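PDB 3D7R: esterase from Staphylococcus aureus subsp. aureus USA300_TCH1516, which probably hydrolyses ester bonds, as a putative esterase of the alpha/beta-hydrolase fold. Local coordinates for residues G105-Q110 against P133-T138; F141-T146 against K233-G238; E50-K55 against N229-K234. All blocks are in the same frame, centred on the assembly; numbering follows the deposited sequence.

How the contacts relate
All three contacts lie on the same side of the chain's centre, their centres about 11 to 12 Å apart. Contact 1 is the buried one: it joins two loops at the ends of strands 98-102 and 129-133 and relies on hydrogen bonds, a lysine ammonium and waters. Contacts 2 and 3 are only partly buried and both use helix 225-236. Contact 2 sets the end of that helix against the start of helix 143-161, mixing an indole-centred packing with hydrogen bonds. Contact 3, against helix 46-61, is apolar and aromatic, with no hydrogen bond across it. P136 O and T146 OG1 probably hydrogen-bond, tying contact 1 to contact 2.

Contact 1. Residues G105-Q110 against P133-T138; sequences GFNALQ and PIYPKT
T138 and N107 make the direct backbone bond of this contact: T138 N donates to N107 O over 2.7 Å, nearly in line with the carbonyl (C=O...N 168°). Next to it, A108 CA turns its hydrogen to T138 O at 3.4 Å. The side-chain bonds gather on K137. Bends at chi2 and chi4 carry its ammonium back over the centre of the Y135 ring, where NZ donates to Q110 OE1 (2.8 Å) in the carbonyl plane and to Y135 O (2.8 Å) on a lone pair; H103 NE2 is a further hydrogen-bond partner.

Segment 105-110 follows strand 98-102 and begins with the last glycine of an HGG sequence that, in related alpha/beta hydrolases, shapes the oxyanion hole. In keeping with this, the backbone N atoms of G105 and F106 each make a weak hydrogen bond to S173 OG. G105 has a phi of 138°, which calls for glycine, and its O receives both A108 N and L109 N.

Water-mediated bonds complete the polar network. One water donates to N107 OD1 (2.6 Å) and Y135 OH (2.9 Å), a second to L109 O and the same hydroxyl, which is also bonded to H103 O. Van der Waals packing adds little: the methyl I134 CG2 lies against the Q110 amide, 3.4 Å from Q110 OE1, the two side chains crossing at about a right angle.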
loop_
_atom_site.group_PDB
_atom_site.type_symbol
_atom_site.label_atom_id
_atom_site.label_comp_id
_atom_site.label_asym_id
_atom_site.label_seq_id
_atom_site.Cartn_x
_atom_site.Cartn_y
_atom_site.Cartn_z
ATOM N N GLY A 105 3.447 -4.936 -3.081
ATOM C CA GLY A 105 4.015 -5.930 -4.009
ATOM C C GLY A 105 5.049 -5.312 -4.924
ATOM O O GLY A 105 5.396 -5.888 -5.960
ATOM N N PHE A 106 5.512 -4.124 -4.544
ATOM C CA PHE A 106 6.615 -3.412 -5.216
ATOM C C PHE A 106 6.331 -2.993 -6.658
ATOM O O PHE A 106 7.259 -2.706 -7.406
ATOM C CB PHE A 106 7.936 -4.200 -5.094
ATOM C CG PHE A 106 8.132 -4.818 -3.733
ATOM C CD1 PHE A 106 8.563 -4.045 -2.655
ATOM C CD2 PHE A 106 7.835 -6.164 -3.524
ATOM C CE1 PHE A 106 8.705 -4.619 -1.381
ATOM C CE2 PHE A 106 7.978 -6.755 -2.251
ATOM C CZ PHE A 106 8.419 -5.980 -1.180
ATOM N N ASN A 107 5.045 -2.928 -7.019
ATOM C CA ASN A 107 4.578 -2.599 -8.381
ATOM C C ASN A 107 4.963 -3.669 -9.395
ATOM O O ASN A 107 4.999 -3.399 -10.605
ATOM C CB ASN A 107 5.042 -1.203 -8.851
ATOM C CG ASN A 107 4.642 -0.094 -7.866
ATOM O OD1 ASN A 107 3.470 0.061 -7.550
ATOM N ND2 ASN A 107 5.627 0.649 -7.363
ATOM N N ALA A 108 5.218 -4.878 -8.896
ATOM C CA ALA A 108 5.632 -6.024 -9.713
ATOM C C ALA A 108 4.800 -7.270 -9.413
ATOM O O ALA A 108 4.562 -8.105 -10.306
ATOM C CB ALA A 108 7.122 -6.334 -9.480
ATOM N N LEU A 109 4.416 -7.415 -8.141
ATOM C CA LEU A 109 3.580 -8.520 -7.669
ATOM C C LEU A 109 2.103 -8.146 -7.646
ATOM O O LEU A 109 1.749 -7.005 -7.392
ATOM C CB LEU A 109 3.984 -8.920 -6.243
ATOM C CG LEU A 109 5.414 -9.427 -6.051
ATOM C CD1 LEU A 109 5.673 -9.658 -4.560
ATOM C CD2 LEU A 109 5.637 -10.712 -6.865
ATOM N N GLN A 110 1.251 -9.128 -7.889
ATOM C CA GLN A 110 -0.184 -8.960 -7.748
ATOM C C GLN A 110 -0.548 -9.184 -6.274
ATOM O O GLN A 110 0.350 -9.508 -5.453
ATOM C CB GLN A 110 -0.920 -9.951 -8.669
ATOM C CG GLN A 110 -0.662 -9.753 -10.160
ATOM C CD GLN A 110 -1.267 -8.468 -10.750
ATOM O OE1 GLN A 110 -1.322 -7.420 -10.104
ATOM N NE2 GLN A 110 -1.676 -8.547 -12.014
ATOM N N PRO A 133 -8.391 -2.184 -6.958
ATOM C CA PRO A 133 -7.941 -2.135 -8.366
ATOM C C PRO A 133 -6.655 -2.935 -8.632
ATOM O O PRO A 133 -5.680 -2.819 -7.886
ATOM C CB PRO A 133 -7.701 -0.652 -8.599
ATOM C CG PRO A 133 -7.302 -0.108 -7.218
ATOM C CD PRO A 133 -8.142 -0.923 -6.240
ATOM N N ILE A 134 -6.665 -3.766 -9.677
ATOM C CA ILE A 134 -5.453 -4.479 -10.077
ATOM C C ILE A 134 -4.725 -3.562 -11.082
ATOM O O ILE A 134 -4.877 -3.706 -12.287
ATOM C CB ILE A 134 -5.775 -5.882 -10.658
ATOM C CG1 ILE A 134 -6.695 -6.680 -9.714
ATOM C CG2 ILE A 134 -4.497 -6.666 -10.957
ATOM C CD1 ILE A 134 -6.206 -6.801 -8.235
ATOM N N TYR A 135 -3.989 -2.583 -10.544
ATOM C CA TYR A 135 -3.391 -1.483 -11.315
ATOM C C TYR A 135 -2.196 -2.002 -12.114
ATOM O O TYR A 135 -1.623 -3.040 -11.760
ATOM C CB TYR A 135 -2.980 -0.340 -10.364
ATOM C CG TYR A 135 -2.087 -0.804 -9.221
ATOM C CD1 TYR A 135 -0.712 -1.009 -9.420
ATOM C CD2 TYR A 135 -2.614 -1.057 -7.947
ATOM C CE1 TYR A 135 0.098 -1.445 -8.391
ATOM C CE2 TYR A 135 -1.799 -1.507 -6.901
ATOM C CZ TYR A 135 -0.449 -1.707 -7.141
ATOM O OH TYR A 135 0.386 -2.139 -6.130
ATOM N N PRO A 136 -1.847 -1.329 -13.231
ATOM C CA PRO A 136 -0.725 -1.792 -14.065
ATOM C C PRO A 136 0.577 -2.012 -13.289
ATOM O O PRO A 136 0.957 -1.202 -12.424
ATOM C CB PRO A 136 -0.545 -0.647 -15.071
ATOM C CG PRO A 136 -1.952 -0.094 -15.239
ATOM C CD PRO A 136 -2.511 -0.145 -13.820
ATOM N N LYS A 137 1.243 -3.115 -13.616
ATOM C CA LYS A 137 2.459 -3.539 -12.951
ATOM C C LYS A 137 3.650 -3.538 -13.873
ATOM O O LYS A 137 3.532 -3.791 -15.094
ATOM C CB LYS A 137 2.312 -4.973 -12.412
ATOM C CG LYS A 137 1.149 -5.224 -11.465
ATOM C CD LYS A 137 1.163 -4.252 -10.300
ATOM C CE LYS A 137 0.228 -4.707 -9.167
ATOM N NZ LYS A 137 -1.263 -4.703 -9.584
ATOM N N THR A 138 4.811 -3.296 -13.271
ATOM C CA THR A 138 6.077 -3.525 -13.936
ATOM C C THR A 138 6.357 -5.049 -13.946
ATOM O O THR A 138 5.822 -5.782 -13.107
ATOM C CB THR A 138 7.211 -2.644 -13.293
ATOM O OG1 THR A 138 7.982 -1.991 -14.316
ATOM C CG2 THR A 138 8.130 -3.410 -12.309
HETATM O O HOH W 1 2.567 -4.237 -6.592
HETATM O O HOH W 2 2.705 -0.701 -5.143
HETATM O O HOH W 3 -2.091 -5.627 -13.584
#

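Contact 2. Residues F141-T146 against K233-G238; sequences FHIDDT and KKWANG. With DMS (dimethyl sulfoxide), chain M.
The W235 indole turns a face to I143. Its six-membered ring lies across the isoleucine, whose CB sits almost straight over the ring centroid at 3.9 Å in a CH-pi contact, while the I143 CG1 branch reaches the rim at W235 CH2 (3.7 Å). With chi1 at -178°, W235 CG points directly away from the main-chain N, which sends the indole off the last turn of helix 225-236 and across the first turn of helix 143-161. Its edge is used as well: NE1 donates within the ring plane to T146 OG1, 2.8 Å away and nearly straight at 173°. The threonine oxygen has a second hydrogen-bond partner in P136 O, so it links the indole to the neighbouring loop, and the rotation of the ring is fixed by a polar edge and a packed face together.

H142, the N-cap residue, presents its imidazole to N237. The amide lies stacked on the ring, the planes 15° apart, with N237 CG above the ring centre, and the imidazole edge points CD2 at K234 O (3.3 Å). The backbone N of the same residue, H142 N, donates to D145 OD2 (2.9 Å). A dimethyl sulfoxide molecule, probably from the crystallisation liquor, accepts a hydrogen bond from N237 ND2 (2.7 Å to its O) and rests a methyl against I143 CG2.

Between these side chains, I143 N donates to W235 O at 2.9 Å, from well above the carbonyl plane. An amide of the first helical turn, which has no partner within its own helix, thus meets a carbonyl from the last turn of another. One polar atom at each helix end is thereby paired, and the helix dipoles would probably interact favourably there.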
loop_
_atom_site.group_PDB
_atom_site.type_symbol
_atom_site.label_atom_id
_atom_site.label_comp_id
_atom_site.label_asym_id
_atom_site.label_seq_id
_atom_site.Cartn_x
_atom_site.Cartn_y
_atom_site.Cartn_z
ATOM N N PHE A 141 4.593 -2.364 -17.465
ATOM C CA PHE A 141 4.094 -1.008 -17.284
ATOM C C PHE A 141 4.902 -0.211 -16.266
ATOM O O PHE A 141 5.703 -0.759 -15.498
ATOM C CB PHE A 141 2.596 -1.060 -16.958
ATOM C CG PHE A 141 1.791 -1.773 -18.019
ATOM C CD1 PHE A 141 1.497 -1.134 -19.226
ATOM C CD2 PHE A 141 1.386 -3.092 -17.845
ATOM C CE1 PHE A 141 0.787 -1.789 -20.222
ATOM C CE2 PHE A 141 0.679 -3.757 -18.833
ATOM C CZ PHE A 141 0.372 -3.110 -20.026
ATOM N N HIS A 142 4.679 1.101 -16.260
ATOM C CA HIS A 142 5.556 2.009 -15.558
ATOM C C HIS A 142 4.761 3.010 -14.741
ATOM O O HIS A 142 3.529 3.029 -14.784
ATOM C CB HIS A 142 6.466 2.707 -16.578
ATOM C CG HIS A 142 7.241 1.744 -17.428
ATOM N ND1 HIS A 142 6.891 1.447 -18.727
ATOM C CD2 HIS A 142 8.311 0.966 -17.140
ATOM C CE1 HIS A 142 7.735 0.555 -19.217
ATOM N NE2 HIS A 142 8.609 0.248 -18.273
ATOM N N ILE A 143 5.482 3.836 -14.004
ATOM C CA ILE A 143 4.881 4.806 -13.087
ATOM C C ILE A 143 3.615 5.530 -13.617
ATOM O O ILE A 143 2.594 5.534 -12.938
ATOM C CB ILE A 143 5.942 5.807 -12.554
ATOM C CG1 ILE A 143 5.306 6.757 -11.522
ATOM C CG2 ILE A 143 6.652 6.533 -13.725
ATOM C CD1 ILE A 143 6.286 7.683 -10.808
ATOM N N ASP A 144 3.666 6.120 -14.811
ATOM C CA ASP A 144 2.504 6.892 -15.294
ATOM C C ASP A 144 1.272 6.040 -15.541
ATOM O O ASP A 144 0.158 6.488 -15.279
ATOM C CB ASP A 144 2.828 7.721 -16.532
ATOM C CG ASP A 144 3.806 8.846 -16.245
ATOM O OD1 ASP A 144 4.129 9.133 -15.065
ATOM O OD2 ASP A 144 4.254 9.468 -17.228
ATOM N N ASP A 145 1.478 4.815 -16.039
ATOM C CA ASP A 145 0.403 3.849 -16.235
ATOM C C ASP A 145 -0.279 3.554 -14.903
ATOM O O ASP A 145 -1.504 3.484 -14.805
ATOM C CB ASP A 145 0.970 2.524 -16.790
ATOM C CG ASP A 145 1.700 2.703 -18.120
ATOM O OD1 ASP A 145 1.084 3.253 -19.053
ATOM O OD2 ASP A 145 2.883 2.291 -18.239
ATOM N N THR A 146 0.539 3.342 -13.884
ATOM C CA THR A 146 0.061 2.955 -12.560
ATOM C C THR A 146 -0.773 4.072 -11.966
ATOM O O THR A 146 -1.910 3.853 -11.521
ATOM C CB THR A 146 1.255 2.656 -11.639
ATOM O OG1 THR A 146 1.988 1.558 -12.189
ATOM C CG2 THR A 146 0.785 2.302 -10.204
ATOM N N LYS A 233 13.494 0.907 -9.968
ATOM C CA LYS A 233 14.179 1.470 -11.108
ATOM C C LYS A 233 13.476 1.068 -12.406
ATOM O O LYS A 233 13.278 1.900 -13.292
ATOM C CB LYS A 233 15.662 1.051 -11.129
ATOM C CG LYS A 233 16.588 1.963 -10.296
ATOM C CD LYS A 233 17.992 1.338 -10.119
ATOM C CE LYS A 233 18.797 2.042 -8.994
ATOM N NZ LYS A 233 20.029 1.262 -8.569
ATOM N N LYS A 234 13.078 -0.199 -12.506
ATOM C CA LYS A 234 12.362 -0.683 -13.697
ATOM C C LYS A 234 11.022 0.071 -13.889
ATOM O O LYS A 234 10.718 0.555 -14.983
ATOM C CB LYS A 234 12.134 -2.189 -13.597
ATOM C CG LYS A 234 11.427 -2.809 -14.808
ATOM C CD LYS A 234 12.329 -2.758 -16.033
ATOM C CE LYS A 234 12.238 -4.015 -16.846
ATOM N NZ LYS A 234 13.213 -3.939 -17.961
ATOM N N TRP A 235 10.255 0.179 -12.804
ATOM C CA TRP A 235 8.966 0.873 -12.793
ATOM C C TRP A 235 9.095 2.384 -13.092
ATOM O O TRP A 235 8.285 2.958 -13.857
ATOM C CB TRP A 235 8.299 0.637 -11.444
ATOM C CG TRP A 235 6.932 1.237 -11.279
ATOM C CD1 TRP A 235 5.785 0.884 -11.923
ATOM C CD2 TRP A 235 6.578 2.270 -10.360
ATOM N NE1 TRP A 235 4.732 1.641 -11.472
ATOM C CE2 TRP A 235 5.193 2.502 -10.506
ATOM C CE3 TRP A 235 7.304 3.033 -9.431
ATOM C CZ2 TRP A 235 4.519 3.466 -9.760
ATOM C CZ3 TRP A 235 6.629 3.991 -8.683
ATOM C CH2 TRP A 235 5.252 4.190 -8.845
ATOM N N ALA A 236 10.133 2.995 -12.531
ATOM C CA ALA A 236 10.389 4.436 -12.669
ATOM C C ALA A 236 10.706 4.845 -14.105
ATOM O O ALA A 236 10.506 5.991 -14.456
ATOM C CB ALA A 236 11.532 4.870 -11.741
ATOM N N ASN A 237 11.223 3.911 -14.905
ATOM C CA ASN A 237 11.419 4.103 -16.354
ATOM C C ASN A 237 12.244 5.351 -16.682
ATOM O O ASN A 237 11.907 6.105 -17.589
ATOM C CB ASN A 237 10.063 4.103 -17.098
ATOM C CG ASN A 237 10.205 3.831 -18.589
ATOM O OD1 ASN A 237 11.037 3.030 -19.010
ATOM N ND2 ASN A 237 9.387 4.499 -19.396
ATOM N N GLY A 238 13.330 5.564 -15.944
ATOM C CA GLY A 238 14.219 6.687 -16.237
ATOM C C GLY A 238 14.148 7.823 -15.226
ATOM O O GLY A 238 15.033 8.668 -15.202
HETATM S S DMS M . 8.274 7.948 -17.959
HETATM O O DMS M . 7.812 6.208 -18.040
HETATM C C1 DMS M . 7.103 8.911 -18.961
HETATM C C2 DMS M . 7.947 8.634 -16.317
#

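Contact 3. Residues E50-K55 against N229-K234; sequences ERFFYK and NEIMKK
F53 and F52, on helix 46-61 of the N-terminal region, pack against helix 225-236, which lies in the insertion between strands 195-199 and 259-264. The two helix segments run in broadly the same direction, their axes 48° apart and 11.5 Å at closest approach, and large side chains fill the interval; no hydrogen bond crosses it.

F53 enters end-on. Its CG is anti to the carbonyl carbon (chi1 -70°), and the ring drives its CZ towards the backbone of the opposing helix, 3.6 Å from E230 O. That oxygen and I231 CA both lie at the ring edge, near its plane, so a C-H of the ring faces a carbonyl already engaged by K234 N in the helix. The aliphatic part of K234 takes one face: CG stands 4.2 Å from the ring centroid in a CH-pi contact, CB touches CZ at 3.6 Å, and the lysine chain, bent at chi2 and chi3, slides past the phenylalanine in the opposite direction.

F52 makes a smaller contact farther inside. Its CE2 meets the end of I231, CD1, at 3.6 Å, the two side chains crossing at about a right angle. Around this pair, F43 sets its ring against F52 at a steep angle, I41 touches I231, and A108 of the loop 105-110 packs on F52, which joins the helix pair to the buried interior.

An N-terminal helix lying against an inserted helix in this way is consistent with the cap that covers the core in esterases of the hormone-sensitive-lipase type.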
loop_
_atom_site.group_PDB
_atom_site.type_symbol
_atom_site.label_atom_id
_atom_site.label_comp_id
_atom_site.label_asym_id
_atom_site.label_seq_id
_atom_site.Cartn_x
_atom_site.Cartn_y
_atom_site.Cartn_z
ATOM N N GLU A 50 16.644 -10.435 -13.359
ATOM C CA GLU A 50 16.165 -10.732 -14.718
ATOM C C GLU A 50 15.111 -11.836 -14.707
ATOM O O GLU A 50 14.045 -11.673 -15.308
ATOM C CB GLU A 50 17.308 -11.131 -15.664
ATOM C CG GLU A 50 18.365 -10.052 -15.924
ATOM C CD GLU A 50 19.547 -10.573 -16.779
ATOM O OE1 GLU A 50 19.319 -11.401 -17.695
ATOM O OE2 GLU A 50 20.706 -10.153 -16.535
ATOM N N ARG A 51 15.391 -12.933 -14.001
ATOM C CA ARG A 51 14.454 -14.066 -13.878
ATOM C C ARG A 51 13.115 -13.659 -13.258
ATOM O O ARG A 51 12.050 -14.107 -13.694
ATOM C CB ARG A 51 15.082 -15.217 -13.083
ATOM C CG ARG A 51 16.261 -15.894 -13.826
ATOM C CD ARG A 51 16.634 -17.234 -13.202
ATOM N NE ARG A 51 17.464 -17.050 -12.015
ATOM C CZ ARG A 51 18.782 -17.245 -11.986
ATOM N NH1 ARG A 51 19.432 -17.639 -13.078
ATOM N NH2 ARG A 51 19.456 -17.044 -10.861
ATOM N N PHE A 52 13.182 -12.812 -12.234
ATOM C CA PHE A 52 12.001 -12.222 -11.616
ATOM C C PHE A 52 11.189 -11.408 -12.619
ATOM O O PHE A 52 9.991 -11.628 -12.738
ATOM C CB PHE A 52 12.421 -11.329 -10.443
ATOM C CG PHE A 52 11.270 -10.701 -9.698
ATOM C CD1 PHE A 52 10.545 -11.442 -8.762
ATOM C CD2 PHE A 52 10.942 -9.363 -9.900
ATOM C CE1 PHE A 52 9.491 -10.866 -8.032
ATOM C CE2 PHE A 52 9.881 -8.760 -9.171
ATOM C CZ PHE A 52 9.156 -9.526 -8.230
ATOM N N PHE A 53 11.834 -10.473 -13.331
ATOM C CA PHE A 53 11.137 -9.667 -14.345
ATOM C C PHE A 53 10.514 -10.528 -15.432
ATOM O O PHE A 53 9.389 -10.282 -15.843
ATOM C CB PHE A 53 12.047 -8.602 -14.983
ATOM C CG PHE A 53 12.421 -7.466 -14.046
ATOM C CD1 PHE A 53 11.555 -7.059 -13.028
ATOM C CD2 PHE A 53 13.639 -6.801 -14.194
ATOM C CE1 PHE A 53 11.893 -6.020 -12.169
ATOM C CE2 PHE A 53 13.994 -5.734 -13.325
ATOM C CZ PHE A 53 13.121 -5.363 -12.315
ATOM N N TYR A 54 11.262 -11.518 -15.914
ATOM C CA TYR A 54 10.737 -12.476 -16.889
ATOM C C TYR A 54 9.439 -13.138 -16.381
ATOM O O TYR A 54 8.409 -13.128 -17.075
ATOM C CB TYR A 54 11.779 -13.558 -17.213
ATOM C CG TYR A 54 11.236 -14.638 -18.136
ATOM C CD1 TYR A 54 11.337 -14.503 -19.522
ATOM C CD2 TYR A 54 10.634 -15.791 -17.629
ATOM C CE1 TYR A 54 10.855 -15.487 -20.384
ATOM C CE2 TYR A 54 10.139 -16.788 -18.489
ATOM C CZ TYR A 54 10.260 -16.619 -19.865
ATOM O OH TYR A 54 9.784 -17.576 -20.745
ATOM N N LYS A 55 9.499 -13.700 -15.175
ATOM C CA LYS A 55 8.327 -14.317 -14.532
ATOM C C LYS A 55 7.161 -13.330 -14.355
ATOM O O LYS A 55 6.011 -13.652 -14.665
ATOM C CB LYS A 55 8.716 -14.902 -13.159
ATOM C CG LYS A 55 7.608 -15.737 -12.522
ATOM C CD LYS A 55 8.082 -16.462 -11.255
ATOM C CE LYS A 55 7.028 -17.471 -10.781
ATOM N NZ LYS A 55 5.753 -16.818 -10.341
ATOM N N ASN A 229 15.360 -1.342 -4.846
ATOM C CA ASN A 229 16.038 -0.487 -5.839
ATOM C C ASN A 229 15.790 -0.973 -7.274
ATOM O O ASN A 229 15.322 -0.220 -8.138
ATOM C CB ASN A 229 17.560 -0.432 -5.596
ATOM C CG ASN A 229 17.952 0.359 -4.327
ATOM O OD1 ASN A 229 19.118 0.348 -3.925
ATOM N ND2 ASN A 229 16.997 1.026 -3.705
ATOM N N GLU A 230 16.094 -2.242 -7.523
ATOM C CA GLU A 230 16.039 -2.792 -8.882
ATOM C C GLU A 230 14.613 -2.815 -9.424
ATOM O O GLU A 230 14.357 -2.439 -10.570
ATOM C CB GLU A 230 16.661 -4.190 -8.922
ATOM C CG GLU A 230 18.180 -4.207 -8.707
ATOM C CD GLU A 230 18.941 -3.471 -9.809
ATOM O OE1 GLU A 230 18.736 -3.743 -11.009
ATOM O OE2 GLU A 230 19.746 -2.600 -9.468
ATOM N N ILE A 231 13.669 -3.242 -8.602
ATOM C CA ILE A 231 12.279 -3.272 -9.063
ATOM C C ILE A 231 11.769 -1.853 -9.342
ATOM O O ILE A 231 11.180 -1.592 -10.388
ATOM C CB ILE A 231 11.362 -3.999 -8.079
ATOM C CG1 ILE A 231 11.759 -5.478 -7.980
ATOM C CG2 ILE A 231 9.872 -3.862 -8.517
ATOM C CD1 ILE A 231 10.977 -6.219 -6.885
HETATM N N MSE A 232 12.033 -0.938 -8.423
HETATM C CA MSE A 232 11.558 0.450 -8.557
HETATM C C MSE A 232 12.220 1.201 -9.708
HETATM O O MSE A 232 11.564 2.021 -10.363
HETATM C CB MSE A 232 11.697 1.225 -7.233
HETATM C CG MSE A 232 10.903 0.605 -6.094
HETATM SE SE MSE A 232 8.982 0.718 -6.428
HETATM C CE MSE A 232 8.735 2.634 -6.194
ATOM N N LYS A 233 13.494 0.907 -9.968
ATOM C CA LYS A 233 14.179 1.470 -11.108
ATOM C C LYS A 233 13.476 1.068 -12.406
ATOM O O LYS A 233 13.278 1.900 -13.292
ATOM C CB LYS A 233 15.662 1.051 -11.129
ATOM C CG LYS A 233 16.588 1.963 -10.296
ATOM C CD LYS A 233 17.992 1.338 -10.119
ATOM C CE LYS A 233 18.797 2.042 -8.994
ATOM N NZ LYS A 233 20.029 1.262 -8.569
ATOM N N LYS A 234 13.078 -0.199 -12.506
ATOM C CA LYS A 234 12.362 -0.683 -13.697
ATOM C C LYS A 234 11.022 0.071 -13.889
ATOM O O LYS A 234 10.718 0.555 -14.983
ATOM C CB LYS A 234 12.134 -2.189 -13.597
ATOM C CG LYS A 234 11.427 -2.809 -14.808
ATOM C CD LYS A 234 12.329 -2.758 -16.033
ATOM C CE LYS A 234 12.238 -4.015 -16.846
ATOM N NZ LYS A 234 13.213 -3.939 -17.961
#